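Local structure of cDNA FLJ56608, highly similar to Homo sapiens chloride channel, calcium activated, family member 1 (CLCA1), mRNA (Homo sapiens, 6PYO) at residues A[11-16]-A[75-80]; A[22-27]-A[139-144]; A[85-90]-A[111-116]. The protein may mediate calcium-activated chloride conductance and regulate mucus production and inflammation, and is represented here by its von Willebrand factor type A domain. All blocks are in the same frame, centred on the assembly; numbering follows the deposited sequence.

Contact 1 of 3, residues A[11-16]-A[75-80]; sequences LVLDKS and KRLPAA. With CA (calcium ion), chain C.
Leu13 and Lys15, on the end of strand 8-14 and just past it, pack against Leu77, Pro78 and Ala80 in the loop that joins helix 67-74 to helix 87-99. The strand runs directly into the Asp-x-Ser-x-Ser signature of the metal-ion-dependent adhesion site (MIDAS) of a von Willebrand factor A domain, formed here by Asp14, Ser16 and Ser18. The contact is apolar at one end. The CD1 branch of Leu13 reaches CD2 of Leu77 at 3.7 Å and CD of the Pro78 ring at 3.9 Å, so one methyl fits against both residues; the leucine lies nearly at right angles to the proline. Leu77 presents its own CD2 because its CG stands anti to the carbonyl carbon (chi1 -65°), which brings the end of the chain closer to the strand than its CB start would suggest. Further along, Lys15 lays its CB against CB of Pro78, 3.9 Å away. Its CG sits between the backbone N and the carbonyl carbon (chi1 58°), and the chain then bends at each of its later torsions. This folded course takes CE of Lys15 to 3.5 Å from Ala80 O and leads NZ on to a salt bridge with Asp52 and a hydrogen bond to Ser82 O, farther along the same loop. Asp14 and Ser16 face away from the loop; of the two, only Ser16 binds calcium directly, while Asp14 OD2 bonds to Thr113. An Asx turn is closed where Asp14 OD1 accepts from Ser16 N, 2.9 Å away and nearly in line with the C-O bond. Asp14 OD1 also takes Ser16 OG on its syn lone pair at 2.6 Å. That second bond orients the serine hydroxyl, and Ser16 OG binds the calcium ion at 2.3 Å.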
ATOM      1  N   LEU A  11       1.237  -1.094   3.703  1.00 35.11           N
ATOM      2  CA  LEU A  11       0.519   0.021   3.125  1.00 36.66           C
ATOM      3  C   LEU A  11       1.417   0.699   2.103  1.00 35.67           C
ATOM      4  O   LEU A  11       2.585   1.016   2.387  1.00 36.47           O
ATOM      5  CB  LEU A  11       0.118   1.019   4.211  1.00 39.28           C
ATOM      6  CG  LEU A  11      -1.180   0.826   4.933  1.00 40.25           C
ATOM      7  CD1 LEU A  11      -1.223  -0.659   5.354  1.00 53.24           C
ATOM      8  CD2 LEU A  11      -1.340   1.745   6.116  1.00 39.46           C
ATOM      9  N   VAL A  12       0.880   0.920   0.915  1.00 33.43           N
ATOM     10  CA  VAL A  12       1.563   1.644  -0.146  1.00 40.50           C
ATOM     11  C   VAL A  12       0.660   2.810  -0.521  1.00 35.27           C
ATOM     12  O   VAL A  12      -0.462   2.617  -1.019  1.00 35.81           O
ATOM     13  CB  VAL A  12       1.882   0.743  -1.339  1.00 35.82           C
ATOM     14  CG1 VAL A  12       2.614   1.536  -2.397  1.00 36.50           C
ATOM     15  CG2 VAL A  12       2.755  -0.413  -0.861  1.00 30.63           C
ATOM     16  N   LEU A  13       1.121   4.017  -0.205  1.00 32.89           N
ATOM     17  CA  LEU A  13       0.244   5.174  -0.109  1.00 31.76           C
ATOM     18  C   LEU A  13       0.692   6.218  -1.127  1.00 29.82           C
ATOM     19  O   LEU A  13       1.812   6.728  -1.040  1.00 31.94           O
ATOM     20  CB  LEU A  13       0.277   5.746   1.304  1.00 38.22           C
ATOM     21  CG  LEU A  13      -0.071   4.739   2.401  1.00 37.06           C
ATOM     22  CD1 LEU A  13       0.072   5.400   3.736  1.00 41.64           C
ATOM     23  CD2 LEU A  13      -1.466   4.199   2.205  1.00 41.90           C
ATOM     24  N   ASP A  14      -0.212   6.583  -2.021  1.00 32.64           N
ATOM     25  CA  ASP A  14       0.036   7.587  -3.053  1.00 32.73           C
ATOM     26  C   ASP A  14      -0.052   8.979  -2.440  1.00 33.42           C
ATOM     27  O   ASP A  14      -1.128   9.396  -1.988  1.00 37.78           O
ATOM     28  CB  ASP A  14      -1.001   7.372  -4.146  1.00 35.93           C
ATOM     29  CG  ASP A  14      -0.746   8.204  -5.391  1.00 43.74           C
ATOM     30  OD1 ASP A  14      -0.063   9.249  -5.292  1.00 31.83           O
ATOM     31  OD2 ASP A  14      -1.277   7.790  -6.444  1.00 34.71           O
ATOM     32  N   LYS A  15       1.089   9.692  -2.376  1.00 38.65           N
ATOM     33  CA  LYS A  15       1.103  11.082  -1.938  1.00 37.37           C
ATOM     34  C   LYS A  15       1.454  12.036  -3.088  1.00 43.96           C
ATOM     35  O   LYS A  15       1.936  13.150  -2.840  1.00 42.62           O
ATOM     36  CB  LYS A  15       2.064  11.290  -0.755  1.00 33.73           C
ATOM     37  CG  LYS A  15       3.511  10.870  -1.058  1.00 38.32           C
ATOM     38  CD  LYS A  15       4.562  11.773  -0.450  1.00 52.59           C
ATOM     39  CE  LYS A  15       4.388  13.240  -0.817  1.00 47.30           C
ATOM     40  NZ  LYS A  15       5.086  13.599  -2.085  1.00 45.16           N
ATOM     41  N   SER A  16       1.225  11.624  -4.337  1.00 41.48           N
ATOM     42  CA  SER A  16       1.610  12.410  -5.505  1.00 40.19           C
ATOM     43  C   SER A  16       0.712  13.633  -5.647  1.00 38.68           C
ATOM     44  O   SER A  16      -0.311  13.764  -4.976  1.00 37.39           O
ATOM     45  CB  SER A  16       1.555  11.543  -6.760  1.00 39.72           C
ATOM     46  OG  SER A  16       0.230  11.109  -7.069  1.00 37.51           O
ATOM     47  N   LYS A  75       0.321   7.968  12.694  1.00 41.03           N
ATOM     48  CA  LYS A  75       0.934   9.296  12.664  1.00 52.27           C
ATOM     49  C   LYS A  75       1.815   9.506  11.438  1.00 43.63           C
ATOM     50  O   LYS A  75       2.153  10.654  11.136  1.00 45.76           O
ATOM     51  CB  LYS A  75       1.721   9.525  13.970  1.00 51.92           C
ATOM     52  CG  LYS A  75       0.798   9.838  15.171  1.00 78.29           C
ATOM     53  CD  LYS A  75       1.499   9.758  16.529  1.00116.08           C
ATOM     54  CE  LYS A  75       0.545  10.148  17.668  1.00 80.82           C
ATOM     55  NZ  LYS A  75       1.024   9.729  19.028  1.00 94.95           N
ATOM     56  N   ARG A  76       2.160   8.449  10.702  1.00 39.66           N
ATOM     57  CA  ARG A  76       3.002   8.580   9.524  1.00 40.10           C
ATOM     58  C   ARG A  76       2.221   8.603   8.221  1.00 44.13           C
ATOM     59  O   ARG A  76       2.837   8.521   7.151  1.00 39.90           O
ATOM     60  CB  ARG A  76       4.039   7.458   9.473  1.00 36.98           C
ATOM     61  CG  ARG A  76       4.801   7.385  10.744  1.00 44.66           C
ATOM     62  CD  ARG A  76       5.964   6.418  10.741  1.00 53.27           C
ATOM     63  NE  ARG A  76       6.587   6.485  12.066  1.00 64.71           N
ATOM     64  CZ  ARG A  76       7.548   5.686  12.512  1.00 62.91           C
ATOM     65  NH1 ARG A  76       8.039   4.733  11.744  1.00 55.25           N
ATOM     66  NH2 ARG A  76       8.013   5.843  13.740  1.00 57.41           N
ATOM     67  N   LEU A  77       0.897   8.666   8.279  1.00 36.36           N
ATOM     68  CA  LEU A  77       0.126   8.805   7.069  1.00 40.78           C
ATOM     69  C   LEU A  77       0.445  10.156   6.427  1.00 48.61           C
ATOM     70  O   LEU A  77       0.707  11.122   7.143  1.00 41.54           O
ATOM     71  CB  LEU A  77      -1.374   8.678   7.382  1.00 42.40           C
ATOM     72  CG  LEU A  77      -1.845   7.301   7.900  1.00 39.20           C
ATOM     73  CD1 LEU A  77      -3.279   7.378   8.440  1.00 40.70           C
ATOM     74  CD2 LEU A  77      -1.755   6.244   6.807  1.00 40.48           C
ATOM     75  N   PRO A  78       0.464  10.245   5.090  1.00 45.98           N
ATOM     76  CA  PRO A  78       0.966  11.471   4.435  1.00 44.06           C
ATOM     77  C   PRO A  78       0.130  12.697   4.763  1.00 40.29           C
ATOM     78  O   PRO A  78      -1.087  12.700   4.624  1.00 46.35           O
ATOM     79  CB  PRO A  78       0.899  11.157   2.935  1.00 40.63           C
ATOM     80  CG  PRO A  78       0.402   9.724   2.806  1.00 44.15           C
ATOM     81  CD  PRO A  78      -0.057   9.240   4.152  1.00 43.01           C
ATOM     82  N   ALA A  79       0.807  13.763   5.160  1.00 52.13           N
ATOM     83  CA  ALA A  79       0.131  15.030   5.420  1.00 61.23           C
ATOM     84  C   ALA A  79      -0.119  15.842   4.146  1.00 54.40           C
ATOM     85  O   ALA A  79      -1.045  16.664   4.111  1.00 50.48           O
ATOM     86  CB  ALA A  79       0.967  15.850   6.402  1.00 74.37           C
ATOM     87  N   ALA A  80       0.652  15.617   3.085  1.00 48.47           N
ATOM     88  CA  ALA A  80       0.548  16.503   1.932  1.00 50.38           C
ATOM     89  C   ALA A  80       0.837  15.749   0.640  1.00 49.86           C
ATOM     90  O   ALA A  80       1.537  14.734   0.619  1.00 48.23           O
ATOM     91  CB  ALA A  80       1.503  17.696   2.072  1.00 48.26           C
TER
HETATM   92 CA    CA C 701      -0.566  11.077  -9.274  1.00 38.97          CA
HETATM   93  O   HOH W   1      -1.103  11.064 -11.616  1.00 46.14           O
HETATM   94  O   HOH W   2      -1.553   9.023  -8.638  1.00 36.31           O

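Contact 2 of 3, residues A[22-27]-A[139-144]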
ATOM      1  N   GLY A  22      -9.497  17.455  -4.944  1.00 74.74           N
ATOM      2  CA  GLY A  22     -10.643  17.144  -4.108  1.00 69.73           C
ATOM      3  C   GLY A  22     -10.227  16.755  -2.709  1.00 78.48           C
ATOM      4  O   GLY A  22      -9.410  17.422  -2.064  1.00 72.86           O
ATOM      5  N   ASN A  23     -10.797  15.655  -2.228  1.00 79.16           N
ATOM      6  CA  ASN A  23     -10.516  15.143  -0.895  1.00 72.66           C
ATOM      7  C   ASN A  23      -9.726  13.846  -0.940  1.00 62.42           C
ATOM      8  O   ASN A  23      -9.741  13.084   0.032  1.00 58.25           O
ATOM      9  CB  ASN A  23     -11.822  14.930  -0.136  1.00 66.88           C
ATOM     10  CG  ASN A  23     -12.487  16.230   0.248  1.00 88.50           C
ATOM     11  OD1 ASN A  23     -11.882  17.073   0.908  1.00 78.30           O
ATOM     12  ND2 ASN A  23     -13.737  16.404  -0.167  1.00 74.86           N
ATOM     13  N   ARG A  24      -9.039  13.578  -2.056  1.00 59.30           N
ATOM     14  CA  ARG A  24      -8.425  12.271  -2.237  1.00 52.96           C
ATOM     15  C   ARG A  24      -7.482  11.952  -1.096  1.00 53.36           C
ATOM     16  O   ARG A  24      -7.481  10.829  -0.583  1.00 47.07           O
ATOM     17  CB  ARG A  24      -7.684  12.210  -3.560  1.00 47.29           C
ATOM     18  CG  ARG A  24      -8.574  12.401  -4.731  1.00 49.14           C
ATOM     19  CD  ARG A  24      -7.783  12.478  -5.998  1.00 48.64           C
ATOM     20  NE  ARG A  24      -8.663  12.736  -7.124  1.00 50.48           N
ATOM     21  CZ  ARG A  24      -8.307  12.636  -8.397  1.00 47.84           C
ATOM     22  NH1 ARG A  24      -7.071  12.274  -8.751  1.00 43.92           N
ATOM     23  NH2 ARG A  24      -9.203  12.875  -9.323  1.00 51.63           N
ATOM     24  N   LEU A  25      -6.654  12.917  -0.703  1.00 48.79           N
ATOM     25  CA  LEU A  25      -5.677  12.640   0.337  1.00 48.01           C
ATOM     26  C   LEU A  25      -6.355  12.440   1.687  1.00 47.36           C
ATOM     27  O   LEU A  25      -5.943  11.576   2.466  1.00 45.82           O
ATOM     28  CB  LEU A  25      -4.652  13.761   0.392  1.00 46.67           C
ATOM     29  CG  LEU A  25      -3.422  13.437   1.232  1.00 46.09           C
ATOM     30  CD1 LEU A  25      -2.604  12.346   0.632  1.00 44.26           C
ATOM     31  CD2 LEU A  25      -2.583  14.700   1.401  1.00 50.15           C
ATOM     32  N   ASN A  26      -7.414  13.207   1.971  1.00 52.07           N
ATOM     33  CA  ASN A  26      -8.197  12.977   3.183  1.00 52.11           C
ATOM     34  C   ASN A  26      -8.829  11.586   3.179  1.00 52.79           C
ATOM     35  O   ASN A  26      -8.838  10.905   4.202  1.00 45.93           O
ATOM     36  CB  ASN A  26      -9.287  14.041   3.328  1.00 56.16           C
ATOM     37  CG  ASN A  26      -8.790  15.328   3.974  1.00 69.77           C
ATOM     38  OD1 ASN A  26      -7.864  15.326   4.797  1.00 74.05           O
ATOM     39  ND2 ASN A  26      -9.405  16.444   3.592  1.00 78.65           N
ATOM     40  N   ARG A  27      -9.354  11.143   2.034  1.00 46.58           N
ATOM     41  CA  ARG A  27      -9.917   9.804   1.964  1.00 49.61           C
ATOM     42  C   ARG A  27      -8.842   8.742   2.142  1.00 47.23           C
ATOM     43  O   ARG A  27      -9.073   7.720   2.807  1.00 45.41           O
ATOM     44  CB  ARG A  27     -10.658   9.617   0.648  1.00 47.82           C
ATOM     45  CG  ARG A  27     -12.063  10.196   0.682  1.00 61.44           C
ATOM     46  CD  ARG A  27     -12.755  10.121  -0.691  1.00 72.78           C
ATOM     47  NE  ARG A  27     -12.576  11.365  -1.438  1.00 75.81           N
ATOM     48  CZ  ARG A  27     -12.163  11.431  -2.697  1.00 74.15           C
ATOM     49  NH1 ARG A  27     -11.903  10.321  -3.372  1.00 64.74           N
ATOM     50  NH2 ARG A  27     -12.018  12.613  -3.294  1.00 78.00           N
ATOM     51  N   LEU A 139      -8.982   5.987  -5.322  1.00 52.73           N
ATOM     52  CA  LEU A 139      -9.473   7.172  -4.627  1.00 54.60           C
ATOM     53  C   LEU A 139      -9.912   8.269  -5.591  1.00 52.93           C
ATOM     54  O   LEU A 139     -10.432   9.302  -5.161  1.00 55.21           O
ATOM     55  CB  LEU A 139      -8.386   7.679  -3.667  1.00 55.42           C
ATOM     56  CG  LEU A 139      -8.106   6.636  -2.573  1.00 48.74           C
ATOM     57  CD1 LEU A 139      -6.832   6.885  -1.844  1.00 50.02           C
ATOM     58  CD2 LEU A 139      -9.296   6.576  -1.592  1.00 54.29           C
ATOM     59  N   GLY A 140      -9.728   8.061  -6.878  1.00 51.74           N
ATOM     60  CA  GLY A 140     -10.256   8.952  -7.871  1.00 58.55           C
ATOM     61  C   GLY A 140     -11.034   8.151  -8.889  1.00 61.04           C
ATOM     62  O   GLY A 140     -11.051   6.913  -8.850  1.00 59.06           O
ATOM     63  N   PRO A 141     -11.682   8.846  -9.831  1.00 65.23           N
ATOM     64  CA  PRO A 141     -12.470   8.165 -10.869  1.00 62.70           C
ATOM     65  C   PRO A 141     -11.720   7.898 -12.160  1.00 56.56           C
ATOM     66  O   PRO A 141     -12.258   7.211 -13.039  1.00 62.72           O
ATOM     67  CB  PRO A 141     -13.618   9.156 -11.112  1.00 62.62           C
ATOM     68  CG  PRO A 141     -12.920  10.506 -10.974  1.00 57.31           C
ATOM     69  CD  PRO A 141     -11.815  10.313  -9.915  1.00 58.47           C
ATOM     70  N   SER A 142     -10.502   8.418 -12.307  1.00 54.97           N
ATOM     71  CA  SER A 142      -9.729   8.260 -13.530  1.00 50.53           C
ATOM     72  C   SER A 142      -8.630   7.223 -13.373  1.00 51.14           C
ATOM     73  O   SER A 142      -7.574   7.337 -14.005  1.00 58.39           O
ATOM     74  CB  SER A 142      -9.134   9.604 -13.956  1.00 59.20           C
ATOM     75  OG  SER A 142     -10.088  10.643 -13.789  1.00 75.00           O
ATOM     76  N   ALA A 143      -8.857   6.218 -12.532  1.00 53.74           N
ATOM     77  CA  ALA A 143      -7.874   5.159 -12.339  1.00 48.34           C
ATOM     78  C   ALA A 143      -7.580   4.445 -13.648  1.00 47.05           C
ATOM     79  O   ALA A 143      -8.496   4.024 -14.356  1.00 58.77           O
ATOM     80  CB  ALA A 143      -8.393   4.151 -11.304  1.00 50.49           C
ATOM     81  N   ALA A 144      -6.299   4.267 -13.954  1.00 45.33           N
ATOM     82  CA  ALA A 144      -5.920   3.404 -15.066  1.00 51.88           C
ATOM     83  C   ALA A 144      -6.603   2.030 -14.918  1.00 59.71           C
ATOM     84  O   ALA A 144      -6.943   1.636 -13.795  1.00 57.61           O
ATOM     85  CB  ALA A 144      -4.380   3.262 -15.100  1.00 45.79           C
TER
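At the rim of the metal-ion-dependent adhesion site, the first turn of helix 24-39 meets the loop that leaves strand 133-138, with Arg24 and Arg27 set against Leu139, Gly140 and Pro141. Leu139 is the buried member. Its CD2 methyl lies 4.0 Å from CB of Arg27, and its CD1 approaches the backbone of the helix at Arg24 O, so the leucine fits against the helix between the two arginine positions. Its carbonyl is approached by both arginines, in different ways. CG of Arg24 passes 3.6 Å from Leu139 O as a methylene contact, while NH1 of Arg27 comes to the same oxygen near the plane of its guanidinium, at the edge. Arg27 NH1 makes only a weak hydrogen bond to Leu139 O: the 2.5 Å separation is suspiciously short and the N-H...O angle is 128°. Arg27 gets there by bending at chi3 (-94°), which swings its guanidinium back over its own helix: one face lies above CA of Arg24, which stands 3.7 Å from the plane. Arg24 behaves differently. Extended from CG to NE, it runs out beside the loop, and Gly140, with no side chain, lays its CA off centre over one face of the Arg24 guanidinium, 4.1 Å above the plane. Arg24 NH2 also touches Pro141 CD at 3.7 Å, the two side chains crossing at about a right angle. Arg24 NH1 forms salt bridges with Glu116 and Asp114, in the turn after strand 108-113; its nearest side-chain atom is about 7 Å from the calcium ion. Met19 touches both Arg24 and Leu139, and Tyr160 touches Arg27. The loop itself is tied by backbone bonds from Leu139 to Thr113 and from Ala144 to Gly115, just before helix 145-152 begins.

Contact 3 of 3, residues A[85-90]-A[111-116]; sequences TSICSG and LLTDGE. With CA (calcium ion), chain C.
Ile87, in the first turn of helix 87-99, leans over Leu111 and Thr113 of strand 108-113, beside the calcium-binding face of the von Willebrand factor A domain. From CB its chain forks. The CG2 branch of Ile87 meets CD2 of Leu111 at 3.8 Å, with the two side chains crossing at about a right angle. The other branch runs straight through CG1 (chi2 178°), carrying CD1 past the strand end: Ile87 CD1 lies 4.0 Å from Thr113 OG1, 4.2 Å from Thr113 CG2 and 4.4 Å from Gly115 CA. The methyl thus covers a turn that the threonine itself organises. Thr113 holds OG1 anti to its backbone N (chi1 177°), and this OG1 accepts from Gly115 N at 2.9 Å in an ST turn while also bonding to OD2 of Asp14 on the neighbouring strand. A valine here lacks the hydroxyl and would probably cost Gly115 N its acceptor in the ST turn and Asp14 OD2 its threonine bond. The next residue repeats the pattern one step on: Asp114 OD1 receives Glu116 N in an Asx turn, met on its anti side, 31° out of the carboxylate plane. Thr85 presses CG2 against Glu116 O at 3.8 Å and puts OG1 on the calcium ion at 2.2 Å, whereas Glu116 O reaches the metal only through a calcium-bound water that donates to it. Asp114 OD1 lies 4.0 Å from the calcium ion, too far to bind it directly. At the helix start, the hydroxyl of the N-cap residue Ser86 is hydrogen-bonded to that of Ser89 in the first turn. Ile87 and Leu111 pack between the sheet and helix 145-152, where Leu150 touches both and Leu147 touches Leu111; a disulfide joins Cys88 to Cys123 ahead of helix 124-130.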
ATOM      1  N   THR A  85       4.235  10.532  -9.969  1.00 43.49           N
ATOM      2  CA  THR A  85       3.530   9.302  -9.676  1.00 41.33           C
ATOM      3  C   THR A  85       4.331   8.116 -10.191  1.00 44.55           C
ATOM      4  O   THR A  85       4.659   8.063 -11.378  1.00 42.19           O
ATOM      5  CB  THR A  85       2.157   9.295 -10.311  1.00 34.59           C
ATOM      6  OG1 THR A  85       1.403  10.419  -9.838  1.00 32.68           O
ATOM      7  CG2 THR A  85       1.420   7.999  -9.902  1.00 44.54           C
ATOM      8  N   SER A  86       4.619   7.147  -9.300  1.00 38.74           N
ATOM      9  CA  SER A  86       5.129   5.845  -9.739  1.00 39.07           C
ATOM     10  C   SER A  86       4.601   4.763  -8.781  1.00 36.96           C
ATOM     11  O   SER A  86       5.211   4.465  -7.751  1.00 36.80           O
ATOM     12  CB  SER A  86       6.648   5.842  -9.820  1.00 41.47           C
ATOM     13  OG  SER A  86       7.120   4.559 -10.192  1.00 42.81           O
ATOM     14  N   ILE A  87       3.467   4.164  -9.154  1.00 36.71           N
ATOM     15  CA  ILE A  87       2.954   3.031  -8.386  1.00 40.74           C
ATOM     16  C   ILE A  87       4.027   1.965  -8.275  1.00 36.04           C
ATOM     17  O   ILE A  87       4.244   1.380  -7.205  1.00 37.68           O
ATOM     18  CB  ILE A  87       1.658   2.486  -9.015  1.00 44.17           C
ATOM     19  CG1 ILE A  87       0.539   3.490  -8.736  1.00 45.79           C
ATOM     20  CG2 ILE A  87       1.367   1.098  -8.448  1.00 46.51           C
ATOM     21  CD1 ILE A  87      -0.791   3.141  -9.327  1.00 50.66           C
ATOM     22  N   CYS A  88       4.743   1.716  -9.374  1.00 38.85           N
ATOM     23  CA  CYS A  88       5.700   0.621  -9.391  1.00 41.05           C
ATOM     24  C   CYS A  88       6.834   0.860  -8.420  1.00 41.50           C
ATOM     25  O   CYS A  88       7.295  -0.088  -7.771  1.00 43.89           O
ATOM     26  CB  CYS A  88       6.230   0.380 -10.810  1.00 47.83           C
ATOM     27  SG  CYS A  88       5.019  -0.524 -11.855  1.00 66.87           S
ATOM     28  N   SER A  89       7.296   2.117  -8.281  1.00 37.13           N
ATOM     29  CA  SER A  89       8.305   2.397  -7.260  1.00 45.53           C
ATOM     30  C   SER A  89       7.796   2.046  -5.868  1.00 36.40           C
ATOM     31  O   SER A  89       8.563   1.580  -5.015  1.00 35.30           O
ATOM     32  CB  SER A  89       8.717   3.880  -7.249  1.00 42.41           C
ATOM     33  OG  SER A  89       9.028   4.339  -8.544  1.00 52.24           O
ATOM     34  N   GLY A  90       6.527   2.383  -5.589  1.00 34.04           N
ATOM     35  CA  GLY A  90       5.967   2.093  -4.290  1.00 39.18           C
ATOM     36  C   GLY A  90       5.863   0.599  -4.033  1.00 37.46           C
ATOM     37  O   GLY A  90       6.175   0.132  -2.939  1.00 36.77           O
ATOM     38  N   LEU A 111      -2.825  -0.918  -1.505  1.00 31.65           N
ATOM     39  CA  LEU A 111      -2.451   0.161  -2.422  1.00 33.12           C
ATOM     40  C   LEU A 111      -3.559   1.202  -2.445  1.00 34.79           C
ATOM     41  O   LEU A 111      -4.649   0.954  -2.984  1.00 36.92           O
ATOM     42  CB  LEU A 111      -2.203  -0.391  -3.821  1.00 32.50           C
ATOM     43  CG  LEU A 111      -1.773   0.614  -4.902  1.00 32.70           C
ATOM     44  CD1 LEU A 111      -0.605   1.464  -4.395  1.00 34.67           C
ATOM     45  CD2 LEU A 111      -1.395  -0.160  -6.152  1.00 32.43           C
ATOM     46  N   LEU A 112      -3.299   2.360  -1.843  1.00 34.19           N
ATOM     47  CA  LEU A 112      -4.285   3.430  -1.782  1.00 34.86           C
ATOM     48  C   LEU A 112      -3.818   4.497  -2.789  1.00 32.86           C
ATOM     49  O   LEU A 112      -2.747   5.114  -2.617  1.00 32.96           O
ATOM     50  CB  LEU A 112      -4.435   3.987  -0.361  1.00 36.87           C
ATOM     51  CG  LEU A 112      -4.804   2.967   0.751  1.00 38.85           C
ATOM     52  CD1 LEU A 112      -5.006   3.600   2.113  1.00 41.76           C
ATOM     53  CD2 LEU A 112      -6.048   2.194   0.411  1.00 43.90           C
ATOM     54  N   THR A 113      -4.579   4.670  -3.864  1.00 35.91           N
ATOM     55  CA  THR A 113      -4.109   5.583  -4.913  1.00 38.00           C
ATOM     56  C   THR A 113      -5.286   6.072  -5.729  1.00 42.05           C
ATOM     57  O   THR A 113      -6.328   5.406  -5.793  1.00 39.98           O
ATOM     58  CB  THR A 113      -3.105   4.891  -5.851  1.00 39.26           C
ATOM     59  OG1 THR A 113      -2.695   5.759  -6.918  1.00 40.29           O
ATOM     60  CG2 THR A 113      -3.786   3.661  -6.485  1.00 33.66           C
ATOM     61  N   ASP A 114      -5.092   7.230  -6.410  1.00 39.96           N
ATOM     62  CA  ASP A 114      -6.068   7.624  -7.428  1.00 42.27           C
ATOM     63  C   ASP A 114      -5.888   6.847  -8.730  1.00 41.50           C
ATOM     64  O   ASP A 114      -6.751   6.920  -9.613  1.00 48.98           O
ATOM     65  CB  ASP A 114      -6.057   9.150  -7.701  1.00 46.18           C
ATOM     66  CG  ASP A 114      -4.730   9.700  -8.202  1.00 40.96           C
ATOM     67  OD1 ASP A 114      -3.923   9.013  -8.851  1.00 42.00           O
ATOM     68  OD2 ASP A 114      -4.512  10.886  -7.933  1.00 46.27           O
ATOM     69  N   GLY A 115      -4.795   6.103  -8.877  1.00 38.55           N
ATOM     70  CA  GLY A 115      -4.607   5.252 -10.032  1.00 42.70           C
ATOM     71  C   GLY A 115      -4.221   5.947 -11.318  1.00 46.70           C
ATOM     72  O   GLY A 115      -4.151   5.287 -12.359  1.00 50.22           O
ATOM     73  N   GLU A 116      -3.902   7.237 -11.275  1.00 52.07           N
ATOM     74  CA  GLU A 116      -3.572   8.011 -12.471  1.00 41.48           C
ATOM     75  C   GLU A 116      -2.096   7.812 -12.794  1.00 45.99           C
ATOM     76  O   GLU A 116      -1.249   8.680 -12.574  1.00 45.23           O
ATOM     77  CB  GLU A 116      -3.930   9.468 -12.242  1.00 44.99           C
ATOM     78  CG  GLU A 116      -5.411   9.614 -12.088  1.00 41.43           C
ATOM     79  CD  GLU A 116      -5.854  10.979 -11.662  1.00 47.24           C
ATOM     80  OE1 GLU A 116      -4.977  11.855 -11.544  1.00 53.99           O
ATOM     81  OE2 GLU A 116      -7.084  11.172 -11.448  1.00 54.25           O
TER
HETATM   82 CA    CA C 701      -0.566  11.077  -9.274  1.00 38.97          CA
HETATM   83  O   HOH W   1      -1.103  11.064 -11.616  1.00 46.14           O
HETATM   84  O   HOH W   2      -1.553   9.023  -8.638  1.00 36.31           O

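How the contacts relate
Contacts 1 and 3 each give the calcium ion one ligand, Ser16 from contact 1 and Thr85 from contact 3, and Ser18 with two waters adds to the shell. Their centres are about 11 Å apart, and strands 8-14 and 108-113 are neighbours in the sheet, tied by Val12 O to Leu112 N at 3.0 Å. Contact 2 stands further out, its centre about 11 Å from that of contact 3 and about 13 Å from that of contact 1. Backbone bonds, among them Ala144 N to Gly115 O at 2.9 Å, and the Arg24 salt bridges join it to contact 3, whereas it meets contact 1 by packing alone, Leu25 CD2 lying 3.7 Å from Ala80 CA.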